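Local coordinates for phycocyanobilin lyase subunit alpha (Nostoc sp. PCC 7120, PDB 5N3U), which associates with its partner CpcF to form a lyase that is probably required for attaching the bilin chromophore to the phycocyanin alpha subunit CpcA, at residues G130-A135 with L171-S176; P72-A77 with L97-F102. All blocks are in the same frame, centred on the assembly; numbering follows the deposited sequence.

Contact 1 (G130-A135 with L171-S176)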
ATOM      1  N   GLY A 130      20.888 -12.267 -34.721  1.00 25.96           N
ATOM      2  CA  GLY A 130      21.170 -13.653 -34.394  1.00 30.14           C
ATOM      3  C   GLY A 130      19.937 -14.471 -34.138  1.00 33.15           C
ATOM      4  O   GLY A 130      20.066 -15.663 -33.947  1.00 28.72           O
ATOM      5  N   GLY A 131      18.771 -13.832 -33.976  1.00 29.76           N
ATOM      6  CA  GLY A 131      17.533 -14.556 -33.709  1.00 31.13           C
ATOM      7  C   GLY A 131      17.447 -15.371 -32.454  1.00 28.84           C
ATOM      8  O   GLY A 131      18.189 -15.141 -31.488  1.00 25.46           O
ATOM      9  N   VAL A 132      16.646 -16.431 -32.471  1.00 24.68           N
ATOM     10  CA  VAL A 132      16.420 -17.250 -31.266  1.00 26.58           C
ATOM     11  C   VAL A 132      17.629 -18.008 -30.875  1.00 29.16           C
ATOM     12  O   VAL A 132      17.945 -18.142 -29.691  1.00 27.86           O
ATOM     13  CB  VAL A 132      15.256 -18.248 -31.445  1.00 36.37           C
ATOM     14  CG1 VAL A 132      15.284 -19.403 -30.417  1.00 38.36           C
ATOM     15  CG2 VAL A 132      13.986 -17.526 -31.293  1.00 36.20           C
ATOM     16  N   ALA A 133      18.383 -18.464 -31.857  1.00 27.83           N
ATOM     17  CA  ALA A 133      19.593 -19.246 -31.547  1.00 30.60           C
ATOM     18  C   ALA A 133      20.539 -18.448 -30.690  1.00 30.66           C
ATOM     19  O   ALA A 133      21.172 -19.013 -29.859  1.00 29.50           O
ATOM     20  CB  ALA A 133      20.317 -19.653 -32.833  1.00 34.50           C
ATOM     21  N   GLN A 134      20.617 -17.135 -30.881  1.00 28.63           N
ATOM     22  CA  GLN A 134      21.554 -16.304 -30.092  1.00 26.45           C
ATOM     23  C   GLN A 134      20.940 -15.747 -28.848  1.00 26.72           C
ATOM     24  O   GLN A 134      21.621 -15.051 -28.115  1.00 25.16           O
ATOM     25  CB  GLN A 134      22.099 -15.189 -30.954  1.00 29.27           C
ATOM     26  CG  GLN A 134      22.821 -15.820 -32.173  1.00 41.42           C
ATOM     27  CD  GLN A 134      24.023 -15.058 -32.688  1.00 42.45           C
ATOM     28  OE1 GLN A 134      24.381 -13.971 -32.202  1.00 49.45           O
ATOM     29  NE2 GLN A 134      24.628 -15.613 -33.701  1.00 43.55           N
ATOM     30  N   ALA A 135      19.664 -16.073 -28.578  1.00 25.14           N
ATOM     31  CA  ALA A 135      18.911 -15.468 -27.489  1.00 23.87           C
ATOM     32  C   ALA A 135      19.095 -16.271 -26.221  1.00 26.38           C
ATOM     33  O   ALA A 135      18.134 -16.791 -25.634  1.00 23.20           O
ATOM     34  CB  ALA A 135      17.455 -15.309 -27.868  1.00 24.69           C
ATOM     35  N   LEU A 171       8.289 -17.154 -31.001  1.00 20.80           N
ATOM     36  CA  LEU A 171       7.227 -17.914 -30.369  1.00 24.01           C
ATOM     37  C   LEU A 171       7.702 -19.260 -29.813  1.00 25.81           C
ATOM     38  O   LEU A 171       6.960 -19.849 -29.004  1.00 27.42           O
ATOM     39  CB  LEU A 171       6.073 -18.176 -31.352  1.00 24.02           C
ATOM     40  CG  LEU A 171       5.271 -16.980 -31.830  1.00 22.57           C
ATOM     41  CD1 LEU A 171       4.606 -17.263 -33.189  1.00 25.36           C
ATOM     42  CD2 LEU A 171       4.210 -16.554 -30.783  1.00 24.26           C
ATOM     43  N   GLU A 172       8.838 -19.784 -30.314  1.00 24.86           N
ATOM     44  CA  GLU A 172       9.467 -21.056 -29.816  1.00 29.67           C
ATOM     45  C   GLU A 172      10.672 -20.843 -28.929  1.00 30.50           C
ATOM     46  O   GLU A 172      11.381 -21.769 -28.593  1.00 27.57           O
ATOM     47  CB  GLU A 172       9.808 -22.009 -31.038  1.00 33.57           C
ATOM     48  CG  GLU A 172       8.500 -22.261 -31.806  1.00 43.32           C
ATOM     49  CD  GLU A 172       8.562 -23.330 -32.913  1.00 56.01           C
ATOM     50  OE1 GLU A 172       9.687 -23.534 -33.433  1.00 60.28           O
ATOM     51  OE2 GLU A 172       7.486 -23.920 -33.297  1.00 54.74           O
ATOM     52  N   HIS A 173      10.867 -19.607 -28.466  1.00 26.65           N
ATOM     53  CA  HIS A 173      11.940 -19.386 -27.497  1.00 24.97           C
ATOM     54  C   HIS A 173      11.678 -20.240 -26.250  1.00 25.22           C
ATOM     55  O   HIS A 173      10.541 -20.407 -25.829  1.00 25.44           O
ATOM     56  CB  HIS A 173      12.011 -17.880 -27.130  1.00 24.78           C
ATOM     57  CG  HIS A 173      13.278 -17.519 -26.427  1.00 23.94           C
ATOM     58  ND1 HIS A 173      13.454 -17.754 -25.098  1.00 23.89           N
ATOM     59  CD2 HIS A 173      14.424 -16.996 -26.870  1.00 23.60           C
ATOM     60  CE1 HIS A 173      14.684 -17.413 -24.737  1.00 22.52           C
ATOM     61  NE2 HIS A 173      15.279 -16.942 -25.807  1.00 24.77           N
ATOM     62  N   PRO A 174      12.726 -20.763 -25.611  1.00 26.71           N
ATOM     63  CA  PRO A 174      12.559 -21.588 -24.408  1.00 29.53           C
ATOM     64  C   PRO A 174      11.943 -20.886 -23.189  1.00 32.62           C
ATOM     65  O   PRO A 174      11.354 -21.517 -22.375  1.00 32.22           O
ATOM     66  CB  PRO A 174      13.995 -21.939 -24.012  1.00 31.75           C
ATOM     67  CG  PRO A 174      14.874 -21.612 -25.156  1.00 33.11           C
ATOM     68  CD  PRO A 174      14.123 -20.766 -26.120  1.00 29.81           C
ATOM     69  N   VAL A 175      12.140 -19.573 -23.052  1.00 26.50           N
ATOM     70  CA  VAL A 175      11.559 -18.765 -21.990  1.00 28.20           C
ATOM     71  C   VAL A 175      10.119 -18.322 -22.205  1.00 27.10           C
ATOM     72  O   VAL A 175       9.800 -17.658 -23.162  1.00 21.49           O
ATOM     73  CB  VAL A 175      12.474 -17.525 -21.649  1.00 26.88           C
ATOM     74  CG1 VAL A 175      11.824 -16.640 -20.571  1.00 27.88           C
ATOM     75  CG2 VAL A 175      13.878 -18.022 -21.242  1.00 33.22           C
ATOM     76  N   SER A 176       9.267 -18.652 -21.242  1.00 25.53           N
ATOM     77  CA  SER A 176       7.818 -18.445 -21.378  1.00 31.02           C
ATOM     78  C   SER A 176       7.440 -16.985 -21.572  1.00 29.55           C
ATOM     79  O   SER A 176       6.579 -16.699 -22.359  1.00 23.15           O
ATOM     80  CB  SER A 176       7.062 -18.911 -20.107  1.00 34.39           C
ATOM     81  OG  SER A 176       6.911 -20.271 -20.210  1.00 44.43           O
TER

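Contact 2 (P72-A77 with L97-F102)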
ATOM      1  N   PRO A  72      23.022   3.277 -12.722  1.00 24.87           N
ATOM      2  CA  PRO A  72      21.727   3.414 -12.013  1.00 24.21           C
ATOM      3  C   PRO A  72      20.871   4.619 -12.396  1.00 22.60           C
ATOM      4  O   PRO A  72      19.681   4.517 -12.513  1.00 19.24           O
ATOM      5  CB  PRO A  72      22.135   3.522 -10.540  1.00 27.45           C
ATOM      6  CG  PRO A  72      23.414   2.763 -10.471  1.00 29.49           C
ATOM      7  CD  PRO A  72      24.134   3.020 -11.784  1.00 26.23           C
ATOM      8  N   LEU A  73      21.439   5.778 -12.528  1.00 21.27           N
ATOM      9  CA  LEU A  73      20.595   6.909 -12.835  1.00 20.59           C
ATOM     10  C   LEU A  73      20.092   6.801 -14.283  1.00 20.17           C
ATOM     11  O   LEU A  73      18.992   7.253 -14.558  1.00 21.29           O
ATOM     12  CB  LEU A  73      21.337   8.283 -12.600  1.00 21.72           C
ATOM     13  CG  LEU A  73      20.517   9.520 -12.906  1.00 24.84           C
ATOM     14  CD1 LEU A  73      19.342   9.571 -11.951  1.00 25.63           C
ATOM     15  CD2 LEU A  73      21.328  10.880 -12.770  1.00 27.79           C
ATOM     16  N   ARG A  74      20.882   6.259 -15.190  1.00 19.27           N
ATOM     17  CA  ARG A  74      20.387   6.130 -16.561  1.00 20.78           C
ATOM     18  C   ARG A  74      19.170   5.178 -16.582  1.00 19.47           C
ATOM     19  O   ARG A  74      18.202   5.438 -17.245  1.00 20.23           O
ATOM     20  CB  ARG A  74      21.422   5.580 -17.488  1.00 22.06           C
ATOM     21  CG  ARG A  74      22.526   6.560 -17.791  1.00 23.51           C
ATOM     22  CD  ARG A  74      23.407   6.005 -18.884  1.00 26.42           C
ATOM     23  NE  ARG A  74      24.644   6.768 -18.946  1.00 28.16           N
ATOM     24  CZ  ARG A  74      25.515   6.715 -19.931  1.00 31.08           C
ATOM     25  NH1 ARG A  74      25.282   5.953 -20.996  1.00 30.31           N
ATOM     26  NH2 ARG A  74      26.630   7.441 -19.843  1.00 29.96           N
ATOM     27  N   ARG A  75      19.238   4.116 -15.805  1.00 17.74           N
ATOM     28  CA  ARG A  75      18.109   3.209 -15.724  1.00 16.68           C
ATOM     29  C   ARG A  75      16.842   3.881 -15.243  1.00 16.93           C
ATOM     30  O   ARG A  75      15.807   3.775 -15.830  1.00 17.72           O
ATOM     31  CB  ARG A  75      18.461   2.039 -14.773  1.00 19.25           C
ATOM     32  CG  ARG A  75      19.638   1.220 -15.182  1.00 19.31           C
ATOM     33  CD  ARG A  75      20.047   0.300 -14.006  1.00 22.22           C
ATOM     34  NE  ARG A  75      21.226  -0.515 -14.365  1.00 21.91           N
ATOM     35  CZ  ARG A  75      21.798  -1.388 -13.537  1.00 23.47           C
ATOM     36  NH1 ARG A  75      21.302  -1.546 -12.332  1.00 25.40           N
ATOM     37  NH2 ARG A  75      22.860  -2.116 -13.907  1.00 21.61           N
ATOM     38  N   ASN A  76      16.903   4.609 -14.156  1.00 17.89           N
ATOM     39  CA  ASN A  76      15.746   5.250 -13.614  1.00 19.81           C
ATOM     40  C   ASN A  76      15.212   6.395 -14.470  1.00 20.48           C
ATOM     41  O   ASN A  76      14.028   6.560 -14.591  1.00 19.01           O
ATOM     42  CB  ASN A  76      16.072   5.833 -12.214  1.00 21.16           C
ATOM     43  CG  ASN A  76      15.790   4.840 -11.124  1.00 24.56           C
ATOM     44  OD1 ASN A  76      15.553   3.619 -11.403  1.00 25.73           O
ATOM     45  ND2 ASN A  76      15.775   5.323  -9.909  1.00 25.60           N
ATOM     46  N   ALA A  77      16.115   7.083 -15.116  1.00 17.94           N
ATOM     47  CA  ALA A  77      15.722   8.152 -16.084  1.00 19.59           C
ATOM     48  C   ALA A  77      15.034   7.590 -17.281  1.00 17.62           C
ATOM     49  O   ALA A  77      13.999   8.123 -17.727  1.00 19.41           O
ATOM     50  CB  ALA A  77      16.936   8.988 -16.496  1.00 22.86           C
ATOM     51  N   LEU A  97      19.479   1.970 -26.263  1.00 19.57           N
ATOM     52  CA  LEU A  97      19.436   0.621 -26.817  1.00 19.55           C
ATOM     53  C   LEU A  97      20.802   0.075 -27.202  1.00 22.55           C
ATOM     54  O   LEU A  97      20.937  -1.146 -27.387  1.00 24.38           O
ATOM     55  CB  LEU A  97      18.447   0.474 -27.964  1.00 21.20           C
ATOM     56  CG  LEU A  97      17.015   0.811 -27.687  1.00 21.41           C
ATOM     57  CD1 LEU A  97      16.240   0.738 -29.020  1.00 24.68           C
ATOM     58  CD2 LEU A  97      16.425  -0.197 -26.658  1.00 22.83           C
ATOM     59  N   GLU A  98      21.837   0.885 -27.244  1.00 22.79           N
ATOM     60  CA  GLU A  98      23.187   0.360 -27.449  1.00 25.25           C
ATOM     61  C   GLU A  98      24.030   0.549 -26.209  1.00 27.06           C
ATOM     62  O   GLU A  98      25.242   0.260 -26.254  1.00 28.88           O
ATOM     63  CB  GLU A  98      23.907   1.070 -28.642  1.00 30.59           C
ATOM     64  CG  GLU A  98      23.413   0.625 -30.034  1.00 35.17           C
ATOM     65  CD  GLU A  98      23.566  -0.884 -30.358  1.00 46.07           C
ATOM     66  OE1 GLU A  98      24.730  -1.368 -30.495  1.00 42.76           O
ATOM     67  OE2 GLU A  98      22.502  -1.610 -30.491  1.00 51.32           O
ATOM     68  N   CYS A  99      23.422   0.889 -25.075  1.00 23.40           N
ATOM     69  CA  CYS A  99      24.164   1.018 -23.839  1.00 21.75           C
ATOM     70  C   CYS A  99      24.696  -0.358 -23.432  1.00 25.33           C
ATOM     71  O   CYS A  99      23.960  -1.363 -23.506  1.00 20.53           O
ATOM     72  CB  CYS A  99      23.261   1.520 -22.698  1.00 23.42           C
ATOM     73  SG  CYS A  99      24.232   1.876 -21.150  1.00 26.94           S
ATOM     74  N   PRO A 100      25.950  -0.418 -22.918  1.00 22.05           N
ATOM     75  CA  PRO A 100      26.411  -1.685 -22.475  1.00 24.53           C
ATOM     76  C   PRO A 100      25.698  -2.278 -21.298  1.00 23.91           C
ATOM     77  O   PRO A 100      25.727  -3.500 -21.170  1.00 22.37           O
ATOM     78  CB  PRO A 100      27.902  -1.446 -22.068  1.00 27.45           C
ATOM     79  CG  PRO A 100      28.272  -0.198 -22.665  1.00 30.35           C
ATOM     80  CD  PRO A 100      27.026   0.618 -22.859  1.00 26.03           C
ATOM     81  N   ASP A 101      25.014  -1.470 -20.485  1.00 22.96           N
ATOM     82  CA  ASP A 101      24.307  -1.978 -19.330  1.00 21.29           C
ATOM     83  C   ASP A 101      22.941  -2.563 -19.792  1.00 20.68           C
ATOM     84  O   ASP A 101      22.064  -1.834 -20.285  1.00 16.96           O
ATOM     85  CB  ASP A 101      24.068  -0.805 -18.400  1.00 22.58           C
ATOM     86  CG  ASP A 101      23.264  -1.157 -17.167  1.00 24.94           C
ATOM     87  OD1 ASP A 101      22.823  -2.317 -16.979  1.00 25.99           O
ATOM     88  OD2 ASP A 101      23.044  -0.218 -16.338  1.00 24.64           O
ATOM     89  N   PHE A 102      22.779  -3.862 -19.578  1.00 19.90           N
ATOM     90  CA  PHE A 102      21.555  -4.549 -19.935  1.00 20.17           C
ATOM     91  C   PHE A 102      20.299  -3.842 -19.442  1.00 21.17           C
ATOM     92  O   PHE A 102      19.289  -3.729 -20.187  1.00 19.01           O
ATOM     93  CB  PHE A 102      21.597  -6.038 -19.452  1.00 20.30           C
ATOM     94  CG  PHE A 102      20.281  -6.736 -19.578  1.00 19.00           C
ATOM     95  CD1 PHE A 102      19.331  -6.630 -18.578  1.00 19.35           C
ATOM     96  CD2 PHE A 102      19.963  -7.508 -20.720  1.00 20.56           C
ATOM     97  CE1 PHE A 102      18.102  -7.214 -18.680  1.00 18.47           C
ATOM     98  CE2 PHE A 102      18.721  -8.191 -20.797  1.00 19.52           C
ATOM     99  CZ  PHE A 102      17.743  -7.966 -19.844  1.00 17.72           C
TER

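Contact 1 (G130-A135 with L171-S176)
A single histidine-to-carbonyl hydrogen bond, flanked by aliphatic contacts, joins two loops of this alpha-helical HEAT-repeat chain: segment 130-135, in the long connection between helix 121-126 and helix 148-157, and segment 171-176, which leads from helix 164-167 into helix 176-190. His173 reaches across with its imidazole and gives the proton on NE2 to the backbone O of Ala135, the two atoms lying 2.9 Å apart. The donor stands in the carbonyl plane on a lone pair of that oxygen, and the N-H...O angle of 153° makes the bond moderately straight. The methyl of Ala135 turns toward the same ring and meets it at the edge, in plane, with CB 3.4 Å from NE2 of His173; a side chain as small as alanine suits a place where the carbonyl must come so near. Val132 adds a looser touch, its CG1 lying 4.4 Å from His173 CD2 in an oblique approach, while Phe170 touches both Val132 and Ala135 from just before the second segment.

The far nitrogen of the ring serves its own loop. With CG anti to the backbone N (chi1 -165°), the imidazole is placed so that ND1 of His173 accepts the backbone N-H of Val175, with 3.0 Å between ND1 and N, at the N-cap position of helix 176-190. CD of Pro174 lies over one face of the His173 ring, 3.2 Å above its plane and offset toward the rim. Leu144 and Val178 also touch the His173 side chain, which is buried.

Because NE2 donates and ND1 accepts, the ring is fixed at both nitrogens; this pattern is consistent with a neutral imidazole carrying its proton on NE2, since a proton on ND1 would probably cost the bond from Val175 N.

Contact 2 (P72-A77 with L97-F102)
Asp101 OD2 receives NE of Arg75 at 2.7 Å on its syn lone pair, and the backbone N of Tyr71, just ahead of helix 72-83, also binds this oxygen. The arginine comes at the carboxylate with the edge of its guanidinium, with OD2 of Asp101 lying close to the guanidinium plane. The carboxylate plane is turned 60° from that of the guanidinium, consistent with an uneven pairing: NH2 of Arg75 makes only weak bonds, 3.1 Å to Asp101 OD1 and equally far to OD2. An extended chain from CG to NE carries the Arg75 charge from helix 72-83 to the loop, and the two side chains cross at about a right angle.

Asp101 is also the N-cap of helix 102-115, where OD1 takes the backbone N of Tyr103. Its CG lies anti to the backbone N (chi1 177°), letting one carboxylate cap this helix while binding the start of helix 72-83. Both helices belong to the HEAT-repeat region, and aspartate suits a place that needs both a cap and a counter-charge.

Arg75 NH1 forms a salt bridge with Asp96 of the phycocyanobilin lyase subunit beta chain; an alanine here would probably leave both aspartates without their shared cationic partner, weakening the tie between the helices and a link to the other subunit.

Beside the salt bridge, Cys99 SG accepts the N-H of Asp101, with 3.5 Å between SG and N, bracing the turn before the helix. Arg74 NH1 comes obliquely within 4.2 Å of Cys99 SG, although its guanidinium is held mainly by NE bonding to Asp61 O and by a cation-pi contact with Tyr71.

In the fold
Contact 2 closes before contact 1 opens along the chain, so the two lie in series, their centres 23 Å apart and their nearest atoms about 10 Å apart without touching. Both use a loop that runs into a helix, segment 97-102 ahead of helix 102-115 and segment 171-176 ahead of helix 176-190, but the partner differs: a helix in contact 2, another loop in contact 1. Contact 2, whose centre lies about 15 Å from the centre of the chain, relies on charge and reaches the beta subunit; contact 1, whose centre lies about 20 Å from it, relies on a histidine-to-carbonyl hydrogen bond, and no other chain of the assembly touches its segments.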